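Local coordinates for protein hydroquinone dioxygenase large subunit (Pseudomonas sp., PDB 4ZXA) that probably forms the metal-bearing subunit of a two-subunit, iron(II)-dependent dioxygenase that opens the ring of hydroquinone with molecular oxygen, at residues R72-G77 with L124-F129; I132-T137 with C164-R169; K97-A102 with T117-T122; D16-S21 with R30-G35. One frame throughout, in Å; residues are numbered along the deposited sequence.

Contact 1 of 4, residues R72-G77 with L124-F129; sequences RDVAWG and LIMATF. With H8N (4-hydroxybenzonitrile), chain J.
Val74, Met126 and Phe129 make an apolar contact between two helices, where the C-terminal turn of helix 63-75 rests on the first turns of helix 122-136. No hydrogen bond crosses it. Val74 CG2 reaches Phe129 CB at 3.5 Å, and both methyls come up to Met126 SD, CG1 at 3.9 Å. A branched side chain suits this place, since it fills the angle between the two larger ones. Met126 has its CG anti to the backbone N (chi1 170°) and then bends at chi2 and chi3, which carries CE to the helix end, 3.6 Å from Val74 O and 4.0 Å from Gly77 CA. Gly77, with positive phi, closes the helix in a Schellman motif. At the ring edge of Phe129, CE2 lies 4.0 Å from Asp73 OD2, a carboxylate oxygen that takes a hydrogen bond from Thr91.

The other side of the same helix end serves the ligand. Trp76 CZ2 is 3.8 Å from CAE of 4-hydroxybenzonitrile, and Arg72 CB packs on one face of the indole. An alanine in place of Trp76 would probably open a gap beside the ligand ring and strip Arg72 CB of its aromatic cover. The chemistry implies a division of labour at one helix end: apolar packing against helix 122-136, and just past the last turn an aromatic wall for the pocket.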
loop_
_atom_site.group_PDB
_atom_site.type_symbol
_atom_site.label_atom_id
_atom_site.label_comp_id
_atom_site.label_asym_id
_atom_site.label_seq_id
_atom_site.Cartn_x
_atom_site.Cartn_y
_atom_site.Cartn_z
ATOM N N ARG E 72 1.786 7.567 14.262
ATOM C CA ARG E 72 3.193 7.907 14.435
ATOM C C ARG E 72 3.335 9.416 14.557
ATOM O O ARG E 72 4.029 9.901 15.450
ATOM C CB ARG E 72 4.093 7.345 13.309
ATOM C CG ARG E 72 4.153 5.793 13.224
ATOM C CD ARG E 72 4.306 5.184 14.600
ATOM N NE ARG E 72 4.403 3.727 14.622
ATOM C CZ ARG E 72 3.383 2.899 14.391
ATOM N NH1 ARG E 72 2.185 3.376 14.060
ATOM N NH2 ARG E 72 3.565 1.590 14.470
ATOM N N ASP E 73 2.658 10.157 13.678
ATOM C CA ASP E 73 2.791 11.614 13.673
ATOM C C ASP E 73 2.411 12.207 15.025
ATOM O O ASP E 73 3.027 13.168 15.488
ATOM C CB ASP E 73 1.952 12.264 12.569
ATOM C CG ASP E 73 2.690 13.392 11.856
ATOM O OD1 ASP E 73 3.839 13.730 12.241
ATOM O OD2 ASP E 73 2.113 13.946 10.897
ATOM N N VAL E 74 1.398 11.623 15.657
ATOM C CA VAL E 74 0.921 12.130 16.934
ATOM C C VAL E 74 1.869 11.751 18.054
ATOM O O VAL E 74 2.164 12.573 18.924
ATOM C CB VAL E 74 -0.490 11.624 17.270
ATOM C CG1 VAL E 74 -0.717 11.659 18.772
ATOM C CG2 VAL E 74 -1.519 12.454 16.544
ATOM N N ALA E 75 2.348 10.510 18.018
ATOM C CA ALA E 75 3.205 9.996 19.071
ATOM C C ALA E 75 4.563 10.684 19.031
ATOM O O ALA E 75 5.211 10.842 20.066
ATOM C CB ALA E 75 3.368 8.483 18.948
ATOM N N TRP E 76 4.990 11.079 17.833
ATOM C CA TRP E 76 6.312 11.676 17.641
ATOM C C TRP E 76 6.280 13.196 17.758
ATOM O O TRP E 76 7.304 13.852 17.638
ATOM C CB TRP E 76 6.890 11.304 16.268
ATOM C CG TRP E 76 7.039 9.838 16.030
ATOM C CD1 TRP E 76 6.960 8.844 16.960
ATOM C CD2 TRP E 76 7.267 9.196 14.767
ATOM N NE1 TRP E 76 7.133 7.624 16.354
ATOM C CE2 TRP E 76 7.318 7.809 15.011
ATOM C CE3 TRP E 76 7.426 9.653 13.459
ATOM C CZ2 TRP E 76 7.541 6.884 13.998
ATOM C CZ3 TRP E 76 7.634 8.742 12.456
ATOM C CH2 TRP E 76 7.689 7.369 12.727
ATOM N N GLY E 77 5.100 13.767 17.964
ATOM C CA GLY E 77 4.983 15.213 18.028
ATOM C C GLY E 77 5.369 15.840 16.707
ATOM O O GLY E 77 5.932 16.937 16.660
ATOM N N LEU E 124 -3.298 22.912 17.874
ATOM C CA LEU E 124 -4.560 22.738 17.151
ATOM C C LEU E 124 -4.554 21.475 16.271
ATOM O O LEU E 124 -5.445 20.618 16.382
ATOM C CB LEU E 124 -4.893 23.985 16.318
ATOM C CG LEU E 124 -6.122 23.872 15.409
ATOM C CD1 LEU E 124 -7.376 23.543 16.218
ATOM C CD2 LEU E 124 -6.323 25.130 14.569
ATOM N N ILE E 125 -3.551 21.349 15.405
ATOM C CA ILE E 125 -3.448 20.175 14.548
ATOM C C ILE E 125 -3.264 18.910 15.378
ATOM O O ILE E 125 -3.779 17.845 15.015
ATOM C CB ILE E 125 -2.313 20.292 13.513
ATOM C CG1 ILE E 125 -2.261 19.029 12.649
ATOM C CG2 ILE E 125 -0.983 20.533 14.197
ATOM C CD1 ILE E 125 -1.587 19.232 11.327
ATOM N N MET E 126 -2.543 19.028 16.492
ATOM C CA MET E 126 -2.350 17.881 17.380
ATOM C C MET E 126 -3.667 17.449 18.014
ATOM O O MET E 126 -3.943 16.261 18.133
ATOM C CB MET E 126 -1.295 18.176 18.465
ATOM C CG MET E 126 -1.214 17.134 19.554
ATOM S SD MET E 126 -0.563 15.541 18.979
ATOM C CE MET E 126 1.141 16.018 18.652
ATOM N N ALA E 127 -4.480 18.419 18.413
ATOM C CA ALA E 127 -5.768 18.129 19.034
ATOM C C ALA E 127 -6.695 17.479 18.019
ATOM O O ALA E 127 -7.354 16.476 18.310
ATOM C CB ALA E 127 -6.388 19.398 19.592
ATOM N N THR E 128 -6.730 18.052 16.821
ATOM C CA THR E 128 -7.502 17.470 15.735
ATOM C C THR E 128 -7.060 16.038 15.454
ATOM O O THR E 128 -7.894 15.135 15.353
ATOM C CB THR E 128 -7.384 18.301 14.447
ATOM O OG1 THR E 128 -7.689 19.668 14.735
ATOM C CG2 THR E 128 -8.331 17.773 13.378
ATOM N N PHE E 129 -5.751 15.822 15.336
ATOM C CA PHE E 129 -5.242 14.473 15.057
ATOM C C PHE E 129 -5.587 13.449 16.148
ATOM O O PHE E 129 -6.002 12.331 15.848
ATOM C CB PHE E 129 -3.730 14.485 14.784
ATOM C CG PHE E 129 -3.363 14.856 13.374
ATOM C CD1 PHE E 129 -4.258 15.552 12.561
ATOM C CD2 PHE E 129 -2.131 14.494 12.851
ATOM C CE1 PHE E 129 -3.919 15.890 11.257
ATOM C CE2 PHE E 129 -1.777 14.824 11.552
ATOM C CZ PHE E 129 -2.668 15.528 10.751
HETATM N NAA H8N J . 13.321 8.367 10.185
HETATM C CAC H8N J . 12.969 7.548 10.900
HETATM C CAI H8N J . 12.547 6.457 11.827
HETATM C CAF H8N J . 13.302 5.291 11.859
HETATM C CAD H8N J . 12.939 4.249 12.707
HETATM C CAH H8N J . 11.817 4.416 13.504
HETATM O OAB H8N J . 11.443 3.393 14.333
HETATM C CAE H8N J . 11.059 5.581 13.474
HETATM C CAG H8N J . 11.431 6.615 12.628
#

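Contact 2 of 4, residues I132-T137 with C164-R169; sequences ILRDWT and CIERFR
Ile165 directs CG1 between its own backbone N and carbonyl carbon (chi1 61°), and the chain then extends at chi2, so that CD1 reaches the backbone of the opposing helix, 3.5 Å from Arg134 CA. The same methyl lies 4.1 Å from Leu133 CB. With Arg134 CG anti to the backbone N (chi1 -166°) and the chain extended as far as NE, the guanidinium is carried out beyond this apolar patch to the carboxylate of Glu166. There NH1 and OE1 form a salt bridge of 3.2 Å, the two planar groups being inclined by 47°. Long, flexible chains suit this solvent-facing margin of the contact, whereas the beta-branched isoleucine offers methyls in two directions to the part beneath.

The contact joins the C-terminal end of helix 122-136 to the chain as it leaves the short helix 162-165, Glu166 being the first residue to depart from helical geometry. Thr137 holds the same position after the longer helix. Its OG1 donates to Leu133 O at 2.8 Å, and its N reaches that oxygen from the opposite face of the carbonyl plane. A valine in its place would probably leave Leu133 O with one donor fewer and the helix end less firmly tied. Across the contact, Thr137 OG1 passes 4.2 Å from Ile165 CG2. Leu133 also packs on Val74 of helix 63-75, and Arg167 pairs with Asp142 and Asp227.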
loop_
_atom_site.group_PDB
_atom_site.type_symbol
_atom_site.label_atom_id
_atom_site.label_comp_id
_atom_site.label_asym_id
_atom_site.label_seq_id
_atom_site.Cartn_x
_atom_site.Cartn_y
_atom_site.Cartn_z
ATOM N N ILE E 132 -9.070 12.518 15.744
ATOM C CA ILE E 132 -9.290 11.628 14.608
ATOM C C ILE E 132 -8.954 10.171 14.971
ATOM O O ILE E 132 -9.757 9.266 14.727
ATOM C CB ILE E 132 -8.525 12.093 13.347
ATOM C CG1 ILE E 132 -9.103 13.413 12.830
ATOM C CG2 ILE E 132 -8.594 11.031 12.247
ATOM C CD1 ILE E 132 -8.238 14.096 11.813
ATOM N N LEU E 133 -7.788 9.945 15.572
ATOM C CA LEU E 133 -7.420 8.599 16.009
ATOM C C LEU E 133 -8.500 8.029 16.921
ATOM O O LEU E 133 -8.948 6.897 16.741
ATOM C CB LEU E 133 -6.067 8.584 16.732
ATOM C CG LEU E 133 -4.800 8.861 15.927
ATOM C CD1 LEU E 133 -3.621 9.129 16.875
ATOM C CD2 LEU E 133 -4.502 7.694 14.988
ATOM N N ARG E 134 -8.911 8.820 17.902
ATOM C CA ARG E 134 -9.922 8.384 18.854
ATOM C C ARG E 134 -11.155 7.904 18.115
ATOM O O ARG E 134 -11.649 6.806 18.360
ATOM C CB ARG E 134 -10.282 9.521 19.815
ATOM C CG ARG E 134 -11.077 9.085 21.040
ATOM C CD ARG E 134 -11.328 10.258 21.999
ATOM N NE ARG E 134 -12.001 9.821 23.225
ATOM C CZ ARG E 134 -11.444 9.818 24.437
ATOM N NH1 ARG E 134 -10.194 10.247 24.617
ATOM N NH2 ARG E 134 -12.145 9.392 25.479
ATOM N N ASP E 135 -11.641 8.721 17.187
ATOM C CA ASP E 135 -12.882 8.401 16.505
ATOM C C ASP E 135 -12.757 7.266 15.469
ATOM O O ASP E 135 -13.643 6.422 15.369
ATOM C CB ASP E 135 -13.489 9.659 15.885
ATOM C CG ASP E 135 -14.898 9.418 15.349
ATOM O OD1 ASP E 135 -15.826 9.254 16.171
ATOM O OD2 ASP E 135 -15.075 9.385 14.109
ATOM N N TRP E 136 -11.661 7.229 14.711
ATOM C CA TRP E 136 -11.547 6.276 13.604
ATOM C C TRP E 136 -10.912 4.932 13.988
ATOM O O TRP E 136 -10.893 3.984 13.182
ATOM C CB TRP E 136 -10.785 6.897 12.430
ATOM C CG TRP E 136 -11.454 8.107 11.856
ATOM C CD1 TRP E 136 -12.628 8.665 12.264
ATOM C CD2 TRP E 136 -10.989 8.905 10.762
ATOM N NE1 TRP E 136 -12.922 9.758 11.496
ATOM C CE2 TRP E 136 -11.930 9.930 10.566
ATOM C CE3 TRP E 136 -9.868 8.845 9.929
ATOM C CZ2 TRP E 136 -11.786 10.896 9.574
ATOM C CZ3 TRP E 136 -9.726 9.805 8.943
ATOM C CH2 TRP E 136 -10.677 10.813 8.773
ATOM N N THR E 137 -10.400 4.847 15.210
ATOM C CA THR E 137 -9.818 3.600 15.666
ATOM C C THR E 137 -10.804 2.771 16.482
ATOM O O THR E 137 -11.128 3.105 17.614
ATOM C CB THR E 137 -8.549 3.829 16.487
ATOM O OG1 THR E 137 -7.652 4.676 15.754
ATOM C CG2 THR E 137 -7.875 2.495 16.782
ATOM N N CYS E 164 -4.717 1.823 23.354
ATOM C CA CYS E 164 -3.660 1.689 22.357
ATOM C C CYS E 164 -3.204 3.016 21.795
ATOM O O CYS E 164 -2.037 3.169 21.450
ATOM C CB CYS E 164 -4.069 0.752 21.225
ATOM S SG CYS E 164 -4.277 -0.925 21.798
ATOM N N ILE E 165 -4.114 3.980 21.702
ATOM C CA ILE E 165 -3.744 5.264 21.137
ATOM C C ILE E 165 -3.296 6.296 22.175
ATOM O O ILE E 165 -2.638 7.272 21.824
ATOM C CB ILE E 165 -4.850 5.839 20.243
ATOM C CG1 ILE E 165 -6.121 6.051 21.048
ATOM C CG2 ILE E 165 -5.112 4.903 19.060
ATOM C CD1 ILE E 165 -7.105 6.979 20.368
ATOM N N GLU E 166 -3.646 6.100 23.440
ATOM C CA GLU E 166 -3.171 7.013 24.487
ATOM C C GLU E 166 -2.209 6.306 25.423
ATOM O O GLU E 166 -2.486 6.140 26.612
ATOM C CB GLU E 166 -4.321 7.578 25.323
ATOM C CG GLU E 166 -5.465 8.206 24.562
ATOM C CD GLU E 166 -6.532 8.724 25.510
ATOM O OE1 GLU E 166 -7.711 8.345 25.369
ATOM O OE2 GLU E 166 -6.183 9.501 26.418
ATOM N N ARG E 167 -1.077 5.872 24.900
ATOM C CA ARG E 167 -0.101 5.240 25.760
ATOM C C ARG E 167 0.630 6.315 26.564
ATOM O O ARG E 167 1.300 7.176 26.012
ATOM C CB ARG E 167 0.834 4.334 24.952
ATOM C CG ARG E 167 0.301 2.880 24.805
ATOM C CD ARG E 167 0.517 2.331 23.405
ATOM N NE ARG E 167 0.419 0.873 23.337
ATOM C CZ ARG E 167 -0.117 0.207 22.312
ATOM N NH1 ARG E 167 -0.613 0.884 21.290
ATOM N NH2 ARG E 167 -0.177 -1.124 22.304
ATOM N N PHE E 168 0.440 6.290 27.876
ATOM C CA PHE E 168 1.118 7.223 28.766
ATOM C C PHE E 168 2.519 6.701 29.026
ATOM O O PHE E 168 2.702 5.521 29.346
ATOM C CB PHE E 168 0.356 7.342 30.084
ATOM C CG PHE E 168 0.977 8.289 31.069
ATOM C CD1 PHE E 168 2.005 7.871 31.905
ATOM C CD2 PHE E 168 0.522 9.591 31.175
ATOM C CE1 PHE E 168 2.573 8.736 32.816
ATOM C CE2 PHE E 168 1.083 10.459 32.090
ATOM C CZ PHE E 168 2.107 10.036 32.910
ATOM N N ARG E 169 3.511 7.572 28.888
ATOM C CA ARG E 169 4.893 7.165 29.105
ATOM C C ARG E 169 5.612 8.149 30.017
ATOM O O ARG E 169 5.632 9.344 29.747
ATOM C CB ARG E 169 5.636 7.051 27.762
ATOM C CG ARG E 169 4.994 6.096 26.736
ATOM C CD ARG E 169 5.334 6.519 25.286
ATOM N NE ARG E 169 4.602 5.753 24.268
ATOM C CZ ARG E 169 4.309 6.197 23.043
ATOM N NH1 ARG E 169 4.673 7.417 22.645
ATOM N NH2 ARG E 169 3.641 5.413 22.207
#

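Contact 3 of 4, residues K97-A102 with T117-T122; sequences KVDLYA and TENFET
Asn119 ND2 donates to Asp99 OD1 at 2.7 Å, an almost straight bond (171°) that meets the oxygen nearly along its C-O axis and lies in the amide plane, with the carboxylate turned 83° from it. Farther along the same face, Lys97 and Glu121 lie side by side and join NZ to OE2 in a 3.0 Å salt bridge, on the syn side of the carboxylate. The aliphatic part of Lys97 crosses Asn119 at about a right angle, bringing CB within 3.3 Å of OD1.

Along the backbone of antiparallel strands 97-102 and 117-121, two hydrogen-bonded pairs alternate with these non-hydrogen-bonded ones. Leu100 and Glu118 exchange two bonds of 2.9 Å each; of the Val98-Phe120 pair, Val98 N to Phe120 O is 2.8 Å and the return bond is weak.

The face of Val98, Leu100 and Phe120, mostly hydrocarbon, packs on strand 32-34: Leu100 CB approaches Phe120 CE2 at 4.1 Å, and both residues touch Leu34. Glu118 is its polar member, OE1 being hydrogen-bonded to Tyr116 OH and Ala36 N. The other face is mixed, adding Tyr101 and Thr117 to the Lys97-Glu121 and Asp99-Asn119 pairs, whose polar side chains link these outer strands of the eight-stranded sheet.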
loop_
_atom_site.group_PDB
_atom_site.type_symbol
_atom_site.label_atom_id
_atom_site.label_comp_id
_atom_site.label_asym_id
_atom_site.label_seq_id
_atom_site.Cartn_x
_atom_site.Cartn_y
_atom_site.Cartn_z
ATOM N N LYS E 97 4.914 25.493 14.695
ATOM C CA LYS E 97 3.930 25.448 13.613
ATOM C C LYS E 97 4.144 24.169 12.793
ATOM O O LYS E 97 5.271 23.683 12.670
ATOM C CB LYS E 97 4.071 26.674 12.706
ATOM C CG LYS E 97 3.647 27.997 13.348
ATOM C CD LYS E 97 4.273 29.198 12.619
ATOM C CE LYS E 97 3.460 30.478 12.818
ATOM N NZ LYS E 97 3.194 30.803 14.254
ATOM N N VAL E 98 3.070 23.617 12.238
ATOM C CA VAL E 98 3.189 22.443 11.382
ATOM C C VAL E 98 2.414 22.638 10.088
ATOM O O VAL E 98 1.220 22.938 10.123
ATOM C CB VAL E 98 2.637 21.173 12.061
ATOM C CG1 VAL E 98 2.624 20.016 11.074
ATOM C CG2 VAL E 98 3.440 20.821 13.307
ATOM N N ASP E 99 3.087 22.458 8.953
ATOM C CA ASP E 99 2.416 22.459 7.659
ATOM C C ASP E 99 1.678 21.143 7.434
ATOM O O ASP E 99 2.248 20.076 7.610
ATOM C CB ASP E 99 3.427 22.646 6.528
ATOM C CG ASP E 99 3.726 24.101 6.242
ATOM O OD1 ASP E 99 3.245 24.959 7.007
ATOM O OD2 ASP E 99 4.452 24.395 5.264
ATOM N N LEU E 100 0.406 21.220 7.044
ATOM C CA LEU E 100 -0.277 20.063 6.464
ATOM C C LEU E 100 -0.373 20.301 4.973
ATOM O O LEU E 100 -0.869 21.341 4.544
ATOM C CB LEU E 100 -1.675 19.872 7.044
ATOM C CG LEU E 100 -2.454 18.694 6.465
ATOM C CD1 LEU E 100 -1.670 17.389 6.581
ATOM C CD2 LEU E 100 -3.776 18.553 7.181
ATOM N N TYR E 101 0.109 19.343 4.186
ATOM C CA TYR E 101 0.122 19.485 2.735
ATOM C C TYR E 101 -0.451 18.284 1.992
ATOM O O TYR E 101 -0.443 17.160 2.492
ATOM C CB TYR E 101 1.538 19.754 2.233
ATOM C CG TYR E 101 2.557 18.699 2.637
ATOM C CD1 TYR E 101 3.366 18.884 3.752
ATOM C CD2 TYR E 101 2.723 17.535 1.895
ATOM C CE1 TYR E 101 4.306 17.952 4.119
ATOM C CE2 TYR E 101 3.668 16.580 2.259
ATOM C CZ TYR E 101 4.449 16.800 3.376
ATOM O OH TYR E 101 5.381 15.873 3.762
ATOM N N ALA E 102 -0.942 18.543 0.784
ATOM C CA ALA E 102 -1.459 17.506 -0.103
ATOM C C ALA E 102 -0.866 17.721 -1.475
ATOM O O ALA E 102 -1.258 18.651 -2.175
ATOM C CB ALA E 102 -2.990 17.556 -0.180
ATOM N N THR E 117 -1.173 23.504 0.653
ATOM C CA THR E 117 -0.522 23.434 1.964
ATOM C C THR E 117 -1.139 24.478 2.882
ATOM O O THR E 117 -1.485 25.561 2.421
ATOM C CB THR E 117 0.981 23.771 1.885
ATOM O OG1 THR E 117 1.578 23.116 0.761
ATOM C CG2 THR E 117 1.690 23.369 3.188
ATOM N N GLU E 118 -1.271 24.162 4.170
ATOM C CA GLU E 118 -1.738 25.141 5.148
ATOM C C GLU E 118 -1.005 24.970 6.466
ATOM O O GLU E 118 -0.747 23.848 6.889
ATOM C CB GLU E 118 -3.249 25.040 5.386
ATOM C CG GLU E 118 -3.726 26.012 6.472
ATOM C CD GLU E 118 -5.232 26.219 6.487
ATOM O OE1 GLU E 118 -5.932 25.623 5.633
ATOM O OE2 GLU E 118 -5.717 26.987 7.351
ATOM N N ASN E 119 -0.680 26.086 7.111
ATOM C CA ASN E 119 0.116 26.077 8.339
ATOM C C ASN E 119 -0.756 26.093 9.587
ATOM O O ASN E 119 -1.834 26.677 9.581
ATOM C CB ASN E 119 1.070 27.263 8.347
ATOM C CG ASN E 119 2.097 27.177 9.455
ATOM O OD1 ASN E 119 1.941 27.787 10.514
ATOM N ND2 ASN E 119 3.160 26.419 9.217
ATOM N N PHE E 120 -0.298 25.444 10.654
ATOM C CA PHE E 120 -1.117 25.315 11.859
ATOM C C PHE E 120 -0.300 25.433 13.139
ATOM O O PHE E 120 0.840 24.984 13.198
ATOM C CB PHE E 120 -1.871 23.981 11.863
ATOM C CG PHE E 120 -2.915 23.869 10.790
ATOM C CD1 PHE E 120 -4.207 24.316 11.010
ATOM C CD2 PHE E 120 -2.616 23.292 9.563
ATOM C CE1 PHE E 120 -5.190 24.201 10.026
ATOM C CE2 PHE E 120 -3.592 23.177 8.565
ATOM C CZ PHE E 120 -4.884 23.638 8.800
ATOM N N GLU E 121 -0.889 26.038 14.165
ATOM C CA GLU E 121 -0.273 26.046 15.486
ATOM C C GLU E 121 -0.281 24.612 15.995
ATOM O O GLU E 121 -1.327 23.960 16.036
ATOM C CB GLU E 121 -1.047 26.952 16.446
ATOM C CG GLU E 121 -1.112 28.428 16.041
ATOM C CD GLU E 121 0.240 29.121 16.105
ATOM O OE1 GLU E 121 1.090 28.712 16.930
ATOM O OE2 GLU E 121 0.456 30.075 15.325
ATOM N N THR E 122 0.878 24.114 16.388
ATOM C CA THR E 122 0.980 22.709 16.756
ATOM C C THR E 122 -0.181 22.169 17.610
ATOM O O THR E 122 -0.738 21.112 17.311
ATOM C CB THR E 122 2.322 22.421 17.417
ATOM O OG1 THR E 122 3.363 22.754 16.494
ATOM C CG2 THR E 122 2.432 20.955 17.793
#

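Contact 4 of 4, residues D16-S21 with R30-G35; sequences DDVQAS and RSFQLG
Ser21 meets the 30-35 segment with three of its polar groups. Its N donates to Ser31 O at 3.1 Å (162°), its OG accepts from Ser31 N at 3.0 Å, and its O takes Arg30 NH1 at 2.6 Å. A chi1 of 80° turns the small hydroxyl to Ser31 N, where it accepts in place of a backbone carbonyl. The Arg30 chain, extended from CG to NE, runs past Ser21 O before NH1 bonds it, tilted 31° from the carbonyl plane; the arginine backbone is held separately by Asp135 and Trp136 of helix 122-136.

Next along, Gln19 O accepts from Gln33 N at 3.0 Å. The return link is made by a water, which accepts from Gln19 N and donates to Gln33 O, so both backbone groups are satisfied although Gln19 N and Gln33 O are too far apart to bond directly. A second water donates to Gln19 OE1 and Gly35 O. The latter oxygen also takes Gln33 NE2 at 2.8 Å, a bond that turns the amide of Gln33 back upon its own segment.

Below this polar seam lies the ring of Phe32. Ala20 CB sits 3.3 Å from CE2, and Val18 CG1 comes to the ring edge, 3.7 Å from CD2. Alanine's single methyl suits such a close approach. Weakly paired and water-bridged, strands 19-20 and 32-34 form a beta hairpin at the border of a five-stranded antiparallel sheet.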
loop_
_atom_site.group_PDB
_atom_site.type_symbol
_atom_site.label_atom_id
_atom_site.label_comp_id
_atom_site.label_asym_id
_atom_site.label_seq_id
_atom_site.Cartn_x
_atom_site.Cartn_y
_atom_site.Cartn_z
ATOM N N ASP E 16 -6.434 23.161 21.372
ATOM C CA ASP E 16 -7.348 24.039 20.640
ATOM C C ASP E 16 -8.690 23.365 20.283
ATOM O O ASP E 16 -8.855 22.148 20.429
ATOM C CB ASP E 16 -6.669 24.575 19.379
ATOM C CG ASP E 16 -5.649 25.657 19.677
ATOM O OD1 ASP E 16 -5.288 25.818 20.867
ATOM O OD2 ASP E 16 -5.209 26.348 18.720
ATOM N N ASP E 17 -9.646 24.170 19.828
ATOM C CA ASP E 17 -10.998 23.695 19.538
ATOM C C ASP E 17 -11.082 22.897 18.242
ATOM O O ASP E 17 -10.890 23.437 17.154
ATOM C CB ASP E 17 -11.955 24.879 19.452
ATOM C CG ASP E 17 -12.863 24.978 20.657
ATOM O OD1 ASP E 17 -12.680 24.175 21.609
ATOM O OD2 ASP E 17 -13.752 25.861 20.654
ATOM N N VAL E 18 -11.392 21.613 18.363
ATOM C CA VAL E 18 -11.536 20.736 17.207
ATOM C C VAL E 18 -12.899 20.872 16.503
ATOM O O VAL E 18 -13.945 20.817 17.149
ATOM C CB VAL E 18 -11.302 19.249 17.614
ATOM C CG1 VAL E 18 -11.647 18.322 16.458
ATOM C CG2 VAL E 18 -9.856 19.035 18.063
ATOM N N GLN E 19 -12.867 21.050 15.181
ATOM C CA GLN E 19 -14.065 21.070 14.340
ATOM C C GLN E 19 -14.454 19.667 13.902
ATOM O O GLN E 19 -13.828 19.094 13.006
ATOM C CB GLN E 19 -13.796 21.881 13.089
ATOM C CG GLN E 19 -14.209 23.323 13.165
ATOM C CD GLN E 19 -13.586 24.141 12.058
ATOM O OE1 GLN E 19 -14.271 24.587 11.129
ATOM N NE2 GLN E 19 -12.269 24.335 12.142
ATOM N N ALA E 20 -15.487 19.114 14.528
ATOM C CA ALA E 20 -15.933 17.761 14.228
ATOM C C ALA E 20 -17.434 17.726 13.982
ATOM O O ALA E 20 -18.191 18.478 14.598
ATOM C CB ALA E 20 -15.578 16.829 15.366
ATOM N N SER E 21 -17.852 16.835 13.091
ATOM C CA SER E 21 -19.252 16.658 12.747
ATOM C C SER E 21 -19.909 15.603 13.637
ATOM O O SER E 21 -19.230 14.903 14.379
ATOM C CB SER E 21 -19.364 16.197 11.300
ATOM O OG SER E 21 -19.106 14.808 11.207
ATOM N N ARG E 30 -17.187 10.442 12.441
ATOM C CA ARG E 30 -17.247 11.888 12.294
ATOM C C ARG E 30 -16.254 12.374 11.244
ATOM O O ARG E 30 -15.133 11.894 11.175
ATOM C CB ARG E 30 -16.868 12.551 13.620
ATOM C CG ARG E 30 -17.646 12.089 14.833
ATOM C CD ARG E 30 -17.112 12.776 16.084
ATOM N NE ARG E 30 -17.905 12.446 17.261
ATOM C CZ ARG E 30 -18.990 13.118 17.627
ATOM N NH1 ARG E 30 -19.402 14.150 16.903
ATOM N NH2 ARG E 30 -19.665 12.763 18.711
ATOM N N SER E 31 -16.645 13.347 10.444
ATOM C CA SER E 31 -15.682 14.010 9.578
ATOM C C SER E 31 -15.045 15.148 10.365
ATOM O O SER E 31 -15.598 15.593 11.358
ATOM C CB SER E 31 -16.359 14.549 8.314
ATOM O OG SER E 31 -17.401 15.451 8.653
ATOM N N PHE E 32 -13.880 15.613 9.932
ATOM C CA PHE E 32 -13.187 16.689 10.635
ATOM C C PHE E 32 -12.759 17.796 9.678
ATOM O O PHE E 32 -12.495 17.564 8.495
ATOM C CB PHE E 32 -11.977 16.158 11.426
ATOM C CG PHE E 32 -12.348 15.304 12.613
ATOM C CD1 PHE E 32 -12.619 13.950 12.461
ATOM C CD2 PHE E 32 -12.437 15.854 13.878
ATOM C CE1 PHE E 32 -12.967 13.161 13.556
ATOM C CE2 PHE E 32 -12.777 15.072 14.972
ATOM C CZ PHE E 32 -13.041 13.726 14.813
ATOM N N GLN E 33 -12.701 19.009 10.209
ATOM C CA GLN E 33 -12.257 20.158 9.450
ATOM C C GLN E 33 -11.008 20.715 10.105
ATOM O O GLN E 33 -10.943 20.871 11.331
ATOM C CB GLN E 33 -13.343 21.238 9.424
ATOM C CG GLN E 33 -13.042 22.395 8.472
ATOM C CD GLN E 33 -13.344 22.033 7.031
ATOM O OE1 GLN E 33 -14.227 21.219 6.768
ATOM N NE2 GLN E 33 -12.604 22.617 6.094
ATOM N N LEU E 34 -10.009 21.009 9.287
ATOM C CA LEU E 34 -8.787 21.620 9.775
ATOM C C LEU E 34 -8.420 22.639 8.731
ATOM O O LEU E 34 -8.025 22.279 7.626
ATOM C CB LEU E 34 -7.687 20.568 9.929
ATOM C CG LEU E 34 -6.339 21.021 10.486
ATOM C CD1 LEU E 34 -6.531 21.768 11.799
ATOM C CD2 LEU E 34 -5.418 19.824 10.684
ATOM N N GLY E 35 -8.582 23.917 9.065
ATOM C CA GLY E 35 -8.449 24.969 8.078
ATOM C C GLY E 35 -9.243 24.539 6.869
ATOM O O GLY E 35 -10.416 24.207 6.978
HETATM O O HOH W 1 -10.184 20.982 13.894
HETATM O O HOH W 2 -12.046 25.926 9.120
#

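From the N terminus, contact 4 closes first, a short hairpin (16-21 with 30-35) at the edge of the five-stranded sheet. The chain then runs through that sheet into helix 63-75, whose end opens contact 1. Before contact 1 closes on 124-129, contact 3 opens and shuts within its loop, pairing strands 97-102 and 116-121; helix 122-136 follows directly. Contact 2 comes last, tying the far end of that helix to 164-169. Helix 122-136 is common to contacts 1 and 2, where Val74 CG2 meets Leu133 CD1 at 3.9 Å. Contact 4 packs on this helix and, through Leu34, on contact 3, whose Phe120 and Val98 touch Ile125 of the helix, which thus meets strands of both sheets.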